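Side-chain contacts in pterin-4-alpha-carbinolamine dehydratase MoaB2 (Mycobacterium marinum, PDB 3RFQ), which probably takes part in molybdenum cofactor biosynthesis, as a member of the MogA/MoaB family with a probable molybdopterin-binding domain: residues C[76-79]-C[80-84]; C[120-123]-C[124-128]. One frame throughout, in Å; residues are numbered along the deposited sequence.

Contact 1: C[76-79]-C[80-84]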
# COMPACT_ATOMS: atom_id res chain seq x y z
N VAL C 76 23.35 6.01 26.57
CA VAL C 76 24.33 7.09 26.64
C VAL C 76 25.31 7.04 25.45
O VAL C 76 25.61 8.08 24.83
CB VAL C 76 25.05 7.08 28.02
CG1 VAL C 76 26.33 7.97 28.02
CG2 VAL C 76 24.08 7.50 29.13
N ASP C 77 25.79 5.84 25.12
CA ASP C 77 26.75 5.71 24.03
C ASP C 77 26.12 6.08 22.70
O ASP C 77 26.72 6.82 21.91
CB ASP C 77 27.45 4.34 24.01
CG ASP C 77 28.37 4.14 25.23
OD1 ASP C 77 28.69 5.13 25.94
OD2 ASP C 77 28.78 2.97 25.50
N ILE C 78 24.89 5.59 22.46
CA ILE C 78 24.17 5.91 21.24
C ILE C 78 23.91 7.41 21.16
O ILE C 78 24.21 8.04 20.15
CB ILE C 78 22.85 5.13 21.13
CG1 ILE C 78 23.10 3.63 21.17
CG2 ILE C 78 22.15 5.50 19.84
CD1 ILE C 78 21.82 2.81 21.37
N ARG C 79 23.41 7.98 22.25
CA ARG C 79 23.13 9.41 22.32
C ARG C 79 24.37 10.28 22.07
O ARG C 79 24.32 11.28 21.33
CB ARG C 79 22.51 9.71 23.68
CG ARG C 79 21.95 11.09 23.84
CD ARG C 79 21.33 11.21 25.23
NE ARG C 79 20.03 10.51 25.24
CZ ARG C 79 19.57 9.81 26.28
NH1 ARG C 79 20.32 9.69 27.38
NH2 ARG C 79 18.37 9.20 26.19
N ASN C 80 25.49 9.90 22.68
CA ASN C 80 26.74 10.62 22.44
C ASN C 80 27.21 10.55 20.99
O ASN C 80 27.73 11.54 20.47
CB ASN C 80 27.86 10.15 23.37
CG ASN C 80 27.68 10.64 24.80
OD1 ASN C 80 26.65 11.25 25.14
ND2 ASN C 80 28.68 10.39 25.65
N ALA C 81 27.08 9.39 20.35
CA ALA C 81 27.48 9.26 18.96
C ALA C 81 26.63 10.18 18.06
O ALA C 81 27.14 10.80 17.13
CB ALA C 81 27.39 7.82 18.49
N LEU C 82 25.33 10.26 18.36
CA LEU C 82 24.44 11.09 17.57
C LEU C 82 24.69 12.56 17.76
O LEU C 82 24.65 13.31 16.78
CB LEU C 82 22.97 10.77 17.84
CG LEU C 82 22.51 9.34 17.60
CD1 LEU C 82 21.13 9.14 18.23
CD2 LEU C 82 22.52 9.01 16.11
N ASN C 83 24.92 12.98 19.01
CA ASN C 83 25.17 14.39 19.33
C ASN C 83 26.44 14.90 18.64
O ASN C 83 26.47 16.01 18.10
CB ASN C 83 25.27 14.61 20.85
CG ASN C 83 23.90 14.84 21.53
OD1 ASN C 83 22.93 15.30 20.90
ND2 ASN C 83 23.83 14.55 22.83
N THR C 84 27.48 14.08 18.67
CA THR C 84 28.75 14.39 18.02
C THR C 84 28.53 14.63 16.51
O THR C 84 29.01 15.63 15.97
CB THR C 84 29.78 13.26 18.26
OG1 THR C 84 30.05 13.20 19.66
CG2 THR C 84 31.09 13.50 17.52
O HOH W 1 29.84 7.88 25.08
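V76 and N80, I78 and L82, and R79 and N83 form three i to i+4 pairs on helix 75-87, and within each pair the two side chains run alongside one another in the same direction. On the buried side, CG2 of I78 touches CD1 of L82 at 4.1 Å. CG1 of the isoleucine lies beside the backbone N (chi1 -58°), which leaves CG2 anti to that N and beside the carbonyl carbon, facing L82.

R79 lies next to N83 through its aliphatic part: CG of R79 is 4.1 Å from ND2 of N83. A bend at chi3 (-77°) then carries the guanidinium away from that amide, so the two flat groups do not stack, and NH2 makes a salt bridge with E75, one turn back.

On the exposed side, the N80 amide rests beside V76, its ND2 lying 4.1 Å from CG1 of V76. A water joins this amide to the preceding turn: it accepts from ND2 of N80 at 2.8 Å and donates to OD1 of D77 at 3.1 Å. One turn further on, the carbonyl O of N80 is gripped twice, by the backbone N of T84 and, from the opposite face of the carbonyl plane, by OG1 of T84 at 3.0 Å.

I78 touches S110 and L82 touches T111 of helix 107-114, while I78 and A81 pack on V71 of strand 63-71. The whole is an amphipathic alpha-helix with regular i to i+4 backbone bonds, whose apolar face packs on helix 107-114 and on strand 63-71, outermost of the sheet within this chain.

Contact 2: C[120-123]-C[124-128]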
# COMPACT_ATOMS: atom_id res chain seq x y z
N LEU C 120 7.35 11.75 10.93
CA LEU C 120 6.62 10.48 11.02
C LEU C 120 6.55 9.71 9.70
O LEU C 120 6.59 8.48 9.70
CB LEU C 120 5.19 10.68 11.62
CG LEU C 120 5.08 11.23 13.05
CD1 LEU C 120 3.62 11.31 13.58
CD2 LEU C 120 5.94 10.43 14.03
N GLY C 121 6.46 10.44 8.58
CA GLY C 121 6.29 9.81 7.29
C GLY C 121 7.44 8.92 6.85
O GLY C 121 7.23 7.96 6.09
N ILE C 122 8.65 9.21 7.31
CA ILE C 122 9.80 8.38 6.99
C ILE C 122 9.68 7.02 7.67
O ILE C 122 9.74 5.99 7.00
CB ILE C 122 11.16 9.07 7.32
CG1 ILE C 122 11.45 10.21 6.34
CG2 ILE C 122 12.32 8.05 7.26
CD1 ILE C 122 12.59 11.14 6.79
N ALA C 123 9.53 7.03 9.00
CA ALA C 123 9.33 5.79 9.77
C ALA C 123 8.11 4.99 9.26
O ALA C 123 8.15 3.74 9.21
CB ALA C 123 9.17 6.10 11.28
N GLU C 124 7.03 5.68 8.87
CA GLU C 124 5.87 4.96 8.35
C GLU C 124 6.16 4.30 7.01
O GLU C 124 5.65 3.22 6.75
CB GLU C 124 4.64 5.87 8.20
CG GLU C 124 4.18 6.52 9.46
CD GLU C 124 3.22 7.66 9.22
OE1 GLU C 124 2.91 7.99 8.03
OE2 GLU C 124 2.76 8.22 10.23
N ALA C 125 6.94 4.96 6.16
CA ALA C 125 7.20 4.44 4.83
C ALA C 125 8.14 3.25 4.95
O ALA C 125 7.95 2.27 4.25
CB ALA C 125 7.79 5.55 3.87
N ILE C 126 9.13 3.34 5.84
CA ILE C 126 10.07 2.24 6.06
C ILE C 126 9.30 1.01 6.58
O ILE C 126 9.47 -0.10 6.07
CB ILE C 126 11.24 2.66 7.03
CG1 ILE C 126 12.25 3.56 6.28
CG2 ILE C 126 11.96 1.42 7.60
CD1 ILE C 126 13.06 4.48 7.18
N ARG C 127 8.40 1.22 7.54
CA ARG C 127 7.64 0.10 8.09
C ARG C 127 6.69 -0.49 7.07
O ARG C 127 6.61 -1.74 6.96
CB ARG C 127 6.90 0.48 9.37
CG ARG C 127 7.80 0.65 10.62
CD ARG C 127 6.95 0.71 11.91
NE ARG C 127 6.28 2.02 11.98
CZ ARG C 127 6.82 3.10 12.55
NH1 ARG C 127 6.14 4.25 12.54
NH2 ARG C 127 8.02 3.03 13.14
N ALA C 128 5.96 0.36 6.34
CA ALA C 128 5.00 -0.18 5.37
C ALA C 128 5.72 -0.99 4.29
O ALA C 128 5.25 -2.05 3.85
CB ALA C 128 4.13 0.93 4.72
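The R127 guanidinium lies flat over the backbone of A123, whose carbonyl O sits 3.6 Å from the guanidinium plane, over its centre on one face. The same oxygen accepts the routine helix bond from the backbone N of R127 at 3.0 Å, and the guanidinium folds back over it. A bend at chi3 (-74°) brings it there, and both NH1 and NH2 approach CB of A123 at 3.8 Å. Outside this turn, NH2 donates to the carbonyl O of S141.

The E124 carboxylate extends back past L120. OE2 lies 3.7 Å from CB of L120, while OE1 is 3.9 Å from CA of G121. With CG beside its backbone N (chi1 -59°), the glutamate brings CG to 3.1 Å from the carbonyl O of L120. OE2 of E124 is bridged by NH1 of R127 of the second subunit, and NH1 of R127 makes the same salt bridge in reverse with OE2 of E124 of the third subunit, so one pair of residues links the chain to both neighbours.

On another side of the helix, I122 and I126 point the same way and touch through CG2 of I122 and CD1 of I126 at 3.6 Å. L140 of the second subunit packs on I122. Within the chain, I122 is set among L170, L173 and I177 of helix 160-180 and L152 of strand 151-156, and I126 meets V154 and L156, which places helix 120-132 between the sheet, helix 160-180 and the neighbouring subunits.

How the contacts relate
Contact 1 comes first along the chain, on helix 75-87, and contact 2 follows on helix 120-132; both belong to the probable molybdopterin-binding domain. Their centres are 23 Å apart on opposite sides of the chain's centre, and their nearest atoms remain about 14 Å from each other. Contact 1 packs beside strand 63-71, outermost of the mixed sheet within this chain, whereas contact 2 lies against strand 151-156 further across it. Their surroundings differ too: no other chain of the assembly touches 76-84, while 120-128 meets two neighbouring subunits. Residues 76-84 thus pack within their own chain, whereas 120-128 pack on the sheet and also join neighbouring subunits.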